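Local coordinates for protein glycoside hydrolase family 81 (PDB 6FOP) that probably hydrolyses beta-1,3-glucans such as laminarin, as a family 81 glycoside hydrolase of the Clostridium thermocellum cellulosome, at residues 468-473 / 521-526; 453-458 / 499-504. All blocks are in the same frame, centred on the assembly; numbering follows the deposited sequence.

Along the chain the four segments come in the order 453-458, 468-473, 499-504, 521-526, so the two contacts cross: contact 2 opens first and closes at 499-504, while contact 1 starts within that loop and closes only at 521-526. Contact 2 joins helix 440-455 to helix 494-511, and contact 1 ties the loop between them, with its calcium-binding turn and short strand 470-471, to the next helix, 514-534. The two meet directly. Arg468 NH2 makes a salt bridge with Asp453 OD1 at 3.0 Å. Leu523 packs on Trp501, with Leu523 CB 3.5 Å from Trp501 CG. All four segments belong to the family 81 C-terminal domain.

Contact 1 of 2, residues 468-473 / 521-526; sequences RNFDPY and IYLYTT. With CA (calcium ion), chain B.
A calcium-binding turn leads here into the short strand 470-471, whose Phe470 side chain packs on helix 514-534. The Phe470 ring is the centre of the contact. Leu523 CD2 sits over one face, displaced toward the rim, 3.4 Å from Phe470 CG, and makes a CH-pi contact 26° off the ring normal. At the edge of the same ring, in its plane, Thr526 CG2 meets Phe470 CZ at 3.6 Å. With CG anti to the backbone N (chi1 -168°), Phe470 extends toward the helix and brings this far end of its ring up to Thr526. Tyr522 approaches obliquely, the two ring planes at 75°; Tyr522 OH sits at the edge of the Phe470 ring, 3.5 Å from Phe470 CE2, and also touches Pro472 CB.

On the backbone of the same turn, Arg468 O at 2.5 Å and Phe470 O at 2.3 Å bind the calcium ion with four waters, and Leu467 O completes the site. One residue thus gives its carbonyl to the ion and its ring to the helix. Next along the chain, Asp471 OD1 accepts from Tyr473 N, an Asx turn spanning Pro472, and also from Glu474 N. A water joins the two segments there, 2.7 Å from Tyr522 OH and also bonded to Pro472 O. Strand 223-235 borders this end, with Val230 against Pro472 and Trp232 stacked on Tyr522.

Contact 2 of 2, residues 453-458 / 499-504; sequences DIANWD and NAWQAI
Two helices of the family 81 C-terminal domain meet in a buried apolar patch, where Ile454 and Ala455 of helix 440-455 rest against helix 494-511. Ile454 reaches across with its CD1, which lies 3.8 Å from Trp501 CZ3 and 4.0 Å from Ala500 CB, so a single methyl touches two neighbouring residues of the other helix. Its CG1 stands between the backbone N and the carbonyl carbon (chi1 67°), and from there the extended branch carries CD1 out to the indole. Beside it Ala455 CB points at the same helix, 4.0 Å from Trp501 CZ3 and 4.2 Å from Ile504 CD1.

Both residues approach the indole obliquely, at CZ3. Its pyrrole N-H is engaged elsewhere: Trp501 NE1 bonds to Glu527 OE1 of helix 514-534. Further along, Asn456 OD1 accepts from Asp458 N at 3.1 Å in an Asx turn, the N-H coming from above the carbonyl plane, as the chain leaves the interface. Between the two segments the touching groups are aliphatic and aromatic carbon, which implies dispersion and exclusion of water as the source of cohesion, while the Glu527 bond probably helps fix how the indole is turned.

Contact 1 of 2, residues 468-473 / 521-526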
loop_
_atom_site.group_PDB
_atom_site.type_symbol
_atom_site.label_atom_id
_atom_site.label_comp_id
_atom_site.label_asym_id
_atom_site.label_seq_id
_atom_site.Cartn_x
_atom_site.Cartn_y
_atom_site.Cartn_z
ATOM N N ARG A 468 7.397 5.645 -1.233
ATOM C CA ARG A 468 7.524 4.791 -2.406
ATOM C C ARG A 468 6.429 3.752 -2.550
ATOM O O ARG A 468 5.562 3.849 -3.440
ATOM C CB ARG A 468 8.899 4.123 -2.505
ATOM C CG ARG A 468 9.116 3.379 -3.813
ATOM C CD ARG A 468 10.319 2.458 -3.802
ATOM N NE ARG A 468 11.527 3.173 -3.418
ATOM C CZ ARG A 468 12.266 3.930 -4.229
ATOM N NH1 ARG A 468 11.952 4.100 -5.523
ATOM N NH2 ARG A 468 13.317 4.570 -3.744
ATOM N N ASN A 469 6.429 2.721 -1.694
ATOM C CA ASN A 469 5.507 1.614 -1.947
ATOM C C ASN A 469 4.039 1.902 -1.629
ATOM O O ASN A 469 3.146 1.331 -2.277
ATOM C CB ASN A 469 5.980 0.350 -1.271
ATOM C CG ASN A 469 7.267 -0.144 -1.881
ATOM O OD1 ASN A 469 8.350 0.244 -1.411
ATOM N ND2 ASN A 469 7.186 -0.938 -2.926
ATOM N N PHE A 470 3.776 2.816 -0.698
ATOM C CA PHE A 470 2.414 3.080 -0.270
ATOM C C PHE A 470 1.722 4.012 -1.252
ATOM O O PHE A 470 2.327 5.025 -1.640
ATOM C CB PHE A 470 2.387 3.685 1.115
ATOM C CG PHE A 470 1.015 3.722 1.726
ATOM C CD1 PHE A 470 0.390 2.525 2.116
ATOM C CD2 PHE A 470 0.368 4.905 1.972
ATOM C CE1 PHE A 470 -0.868 2.540 2.695
ATOM C CE2 PHE A 470 -0.883 4.916 2.566
ATOM C CZ PHE A 470 -1.500 3.726 2.926
ATOM N N ASP A 471 0.465 3.731 -1.595
ATOM C CA ASP A 471 -0.391 4.611 -2.436
ATOM C C ASP A 471 -1.369 5.285 -1.456
ATOM O O ASP A 471 -2.268 4.634 -0.913
ATOM C CB ASP A 471 -1.133 3.761 -3.443
ATOM C CG ASP A 471 -2.057 4.554 -4.367
ATOM O OD1 ASP A 471 -2.623 5.568 -3.901
ATOM O OD2 ASP A 471 -2.269 4.058 -5.508
ATOM N N PRO A 472 -1.190 6.582 -1.208
ATOM C CA PRO A 472 -2.033 7.240 -0.200
ATOM C C PRO A 472 -3.530 7.225 -0.479
ATOM O O PRO A 472 -4.340 7.331 0.455
ATOM C CB PRO A 472 -1.494 8.671 -0.150
ATOM C CG PRO A 472 -0.161 8.613 -0.775
ATOM C CD PRO A 472 -0.164 7.498 -1.750
ATOM N N TYR A 473 -3.900 7.157 -1.754
ATOM C CA TYR A 473 -5.304 7.270 -2.120
ATOM C C TYR A 473 -5.998 5.910 -2.187
ATOM O O TYR A 473 -7.123 5.762 -1.706
ATOM C CB TYR A 473 -5.543 8.139 -3.375
ATOM C CG TYR A 473 -6.851 8.893 -3.355
ATOM C CD1 TYR A 473 -8.009 8.332 -3.898
ATOM C CD2 TYR A 473 -6.910 10.178 -2.855
ATOM C CE1 TYR A 473 -9.194 9.023 -3.885
ATOM C CE2 TYR A 473 -8.111 10.877 -2.850
ATOM C CZ TYR A 473 -9.248 10.311 -3.409
ATOM O OH TYR A 473 -10.450 11.007 -3.405
ATOM N N ILE A 521 2.195 4.432 12.105
ATOM C CA ILE A 521 0.795 4.338 12.487
ATOM C C ILE A 521 -0.093 4.685 11.305
ATOM O O ILE A 521 -1.095 4.016 11.046
ATOM C CB ILE A 521 0.489 5.137 13.763
ATOM C CG1 ILE A 521 1.252 4.516 14.938
ATOM C CG2 ILE A 521 -1.012 5.207 14.028
ATOM C CD1 ILE A 521 1.194 5.313 16.217
ATOM N N TYR A 522 0.267 5.738 10.588
ATOM C CA TYR A 522 -0.437 6.125 9.353
ATOM C C TYR A 522 -0.489 4.986 8.335
ATOM O O TYR A 522 -1.561 4.589 7.822
ATOM C CB TYR A 522 0.224 7.390 8.770
ATOM C CG TYR A 522 -0.062 7.668 7.293
ATOM C CD1 TYR A 522 -1.323 8.083 6.879
ATOM C CD2 TYR A 522 0.902 7.463 6.322
ATOM C CE1 TYR A 522 -1.603 8.327 5.540
ATOM C CE2 TYR A 522 0.611 7.683 4.979
ATOM C CZ TYR A 522 -0.624 8.114 4.604
ATOM O OH TYR A 522 -0.891 8.324 3.269
ATOM N N LEU A 523 0.687 4.445 8.023
ATOM C CA LEU A 523 0.763 3.361 7.032
ATOM C C LEU A 523 0.015 2.121 7.461
ATOM O O LEU A 523 -0.750 1.538 6.692
ATOM C CB LEU A 523 2.220 3.042 6.708
ATOM C CG LEU A 523 3.034 4.190 6.102
ATOM C CD1 LEU A 523 4.528 3.879 6.140
ATOM C CD2 LEU A 523 2.588 4.452 4.659
ATOM N N TYR A 524 0.297 1.680 8.679
ATOM C CA TYR A 524 -0.295 0.473 9.219
ATOM C C TYR A 524 -1.808 0.555 9.277
ATOM O O TYR A 524 -2.524 -0.327 8.783
ATOM C CB TYR A 524 0.278 0.235 10.630
ATOM C CG TYR A 524 -0.343 -0.923 11.379
ATOM C CD1 TYR A 524 0.092 -2.231 11.197
ATOM C CD2 TYR A 524 -1.395 -0.711 12.250
ATOM C CE1 TYR A 524 -0.512 -3.283 11.886
ATOM C CE2 TYR A 524 -1.976 -1.755 12.953
ATOM C CZ TYR A 524 -1.539 -3.038 12.763
ATOM O OH TYR A 524 -2.133 -4.055 13.456
ATOM N N THR A 525 -2.318 1.612 9.896
ATOM C CA THR A 525 -3.748 1.747 10.091
ATOM C C THR A 525 -4.477 1.824 8.754
ATOM O O THR A 525 -5.508 1.189 8.546
ATOM C CB THR A 525 -4.027 2.971 10.977
ATOM O OG1 THR A 525 -3.287 2.849 12.223
ATOM C CG2 THR A 525 -5.490 3.084 11.296
ATOM N N THR A 526 -3.908 2.607 7.830
ATOM C CA THR A 526 -4.574 2.780 6.544
ATOM C C THR A 526 -4.528 1.473 5.727
ATOM O O THR A 526 -5.557 1.048 5.193
ATOM C CB THR A 526 -3.952 3.923 5.765
ATOM O OG1 THR A 526 -3.972 5.124 6.543
ATOM C CG2 THR A 526 -4.752 4.156 4.479
HETATM CA CA CA B . 3.761 5.563 -3.391
HETATM O O HOH W 1 2.705 3.530 -4.188
HETATM O O HOH W 2 -3.515 7.930 2.964
HETATM O O HOH W 3 1.843 6.301 -4.696
HETATM O O HOH W 4 5.033 5.986 -5.358
HETATM O O HOH W 5 3.896 7.930 -3.095
#

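Contact 2 of 2, residues 453-458 / 499-504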
loop_
_atom_site.group_PDB
_atom_site.type_symbol
_atom_site.label_atom_id
_atom_site.label_comp_id
_atom_site.label_asym_id
_atom_site.label_seq_id
_atom_site.Cartn_x
_atom_site.Cartn_y
_atom_site.Cartn_z
ATOM N N ASP A 453 13.918 4.520 1.907
ATOM C CA ASP A 453 13.746 3.932 0.602
ATOM C C ASP A 453 12.290 3.506 0.361
ATOM O O ASP A 453 11.769 3.724 -0.730
ATOM C CB ASP A 453 14.672 2.735 0.375
ATOM C CG ASP A 453 14.514 2.152 -1.017
ATOM O OD1 ASP A 453 14.968 2.807 -2.004
ATOM O OD2 ASP A 453 13.912 1.065 -1.128
ATOM N N ILE A 454 11.627 2.911 1.367
ATOM C CA ILE A 454 10.287 2.372 1.156
ATOM C C ILE A 454 9.158 3.314 1.536
ATOM O O ILE A 454 8.051 3.163 1.019
ATOM C CB ILE A 454 10.093 1.027 1.869
ATOM C CG1 ILE A 454 10.117 1.148 3.413
ATOM C CG2 ILE A 454 11.136 0.038 1.340
ATOM C CD1 ILE A 454 9.817 -0.165 4.127
ATOM N N ALA A 455 9.450 4.304 2.372
ATOM C CA ALA A 455 8.438 5.113 3.056
ATOM C C ALA A 455 9.008 6.467 3.514
ATOM O O ALA A 455 8.745 6.914 4.609
ATOM C CB ALA A 455 7.832 4.345 4.216
ATOM N N ASN A 456 9.730 7.145 2.616
ATOM C CA ASN A 456 10.268 8.463 2.953
ATOM C C ASN A 456 9.089 9.425 3.243
ATOM O O ASN A 456 8.165 9.553 2.430
ATOM C CB ASN A 456 11.139 9.012 1.834
ATOM C CG ASN A 456 11.786 10.335 2.183
ATOM O OD1 ASN A 456 11.918 10.710 3.354
ATOM N ND2 ASN A 456 12.135 11.087 1.151
ATOM N N TRP A 457 9.152 10.091 4.372
ATOM C CA TRP A 457 8.124 11.027 4.869
ATOM C C TRP A 457 8.509 12.496 4.617
ATOM O O TRP A 457 7.695 13.379 4.867
ATOM C CB TRP A 457 7.924 10.814 6.379
ATOM C CG TRP A 457 9.154 11.148 7.174
ATOM C CD1 TRP A 457 9.446 12.347 7.734
ATOM C CD2 TRP A 457 10.272 10.304 7.427
ATOM N NE1 TRP A 457 10.657 12.310 8.354
ATOM C CE2 TRP A 457 11.199 11.064 8.176
ATOM C CE3 TRP A 457 10.578 8.961 7.128
ATOM C CZ2 TRP A 457 12.414 10.537 8.611
ATOM C CZ3 TRP A 457 11.785 8.456 7.541
ATOM C CH2 TRP A 457 12.685 9.238 8.284
ATOM N N ASP A 458 9.753 12.740 4.213
ATOM C CA ASP A 458 10.309 14.091 4.148
ATOM C C ASP A 458 10.404 14.520 2.676
ATOM O O ASP A 458 11.284 14.074 1.924
ATOM C CB ASP A 458 11.672 14.116 4.813
ATOM C CG ASP A 458 12.296 15.505 4.821
ATOM O OD1 ASP A 458 11.754 16.461 4.202
ATOM O OD2 ASP A 458 13.348 15.660 5.468
ATOM N N ASN A 499 3.812 -5.848 7.656
ATOM C CA ASN A 499 4.993 -6.177 8.451
ATOM C C ASN A 499 5.980 -5.018 8.458
ATOM O O ASN A 499 6.577 -4.695 9.505
ATOM C CB ASN A 499 5.661 -7.410 7.873
ATOM C CG ASN A 499 6.854 -7.885 8.682
ATOM O OD1 ASN A 499 6.769 -8.063 9.906
ATOM N ND2 ASN A 499 7.959 -8.123 7.999
ATOM N N ALA A 500 6.198 -4.387 7.296
ATOM C CA ALA A 500 7.099 -3.229 7.272
ATOM C C ALA A 500 6.542 -2.092 8.119
ATOM O O ALA A 500 7.269 -1.418 8.853
ATOM C CB ALA A 500 7.334 -2.760 5.856
ATOM N N TRP A 501 5.242 -1.859 8.027
ATOM C CA TRP A 501 4.649 -0.738 8.719
ATOM C C TRP A 501 4.662 -0.903 10.222
ATOM O O TRP A 501 5.027 0.038 10.958
ATOM C CB TRP A 501 3.245 -0.451 8.206
ATOM C CG TRP A 501 3.112 -0.294 6.724
ATOM C CD1 TRP A 501 1.985 -0.541 6.027
ATOM C CD2 TRP A 501 4.113 0.090 5.739
ATOM N NE1 TRP A 501 2.175 -0.277 4.695
ATOM C CE2 TRP A 501 3.469 0.091 4.477
ATOM C CE3 TRP A 501 5.467 0.428 5.792
ATOM C CZ2 TRP A 501 4.135 0.424 3.295
ATOM C CZ3 TRP A 501 6.129 0.766 4.605
ATOM C CH2 TRP A 501 5.458 0.768 3.379
ATOM N N GLN A 502 4.344 -2.108 10.694
ATOM C CA GLN A 502 4.446 -2.368 12.151
ATOM C C GLN A 502 5.867 -2.217 12.652
ATOM O O GLN A 502 6.095 -1.717 13.745
ATOM C CB GLN A 502 3.807 -3.703 12.543
ATOM C CG GLN A 502 4.542 -4.962 12.080
ATOM C CD GLN A 502 5.559 -5.477 13.062
ATOM O OE1 GLN A 502 5.433 -5.300 14.270
ATOM N NE2 GLN A 502 6.556 -6.171 12.529
ATOM N N ALA A 503 6.828 -2.662 11.850
ATOM C CA ALA A 503 8.219 -2.499 12.237
ATOM C C ALA A 503 8.595 -1.026 12.378
ATOM O O ALA A 503 9.370 -0.672 13.265
ATOM C CB ALA A 503 9.139 -3.178 11.231
ATOM N N ILE A 504 8.084 -0.169 11.477
ATOM C CA ILE A 504 8.315 1.276 11.571
ATOM C C ILE A 504 7.716 1.858 12.858
ATOM O O ILE A 504 8.347 2.685 13.539
ATOM C CB ILE A 504 7.796 1.983 10.311
ATOM C CG1 ILE A 504 8.670 1.608 9.110
ATOM C CG2 ILE A 504 7.835 3.486 10.488
ATOM C CD1 ILE A 504 8.183 2.153 7.792
#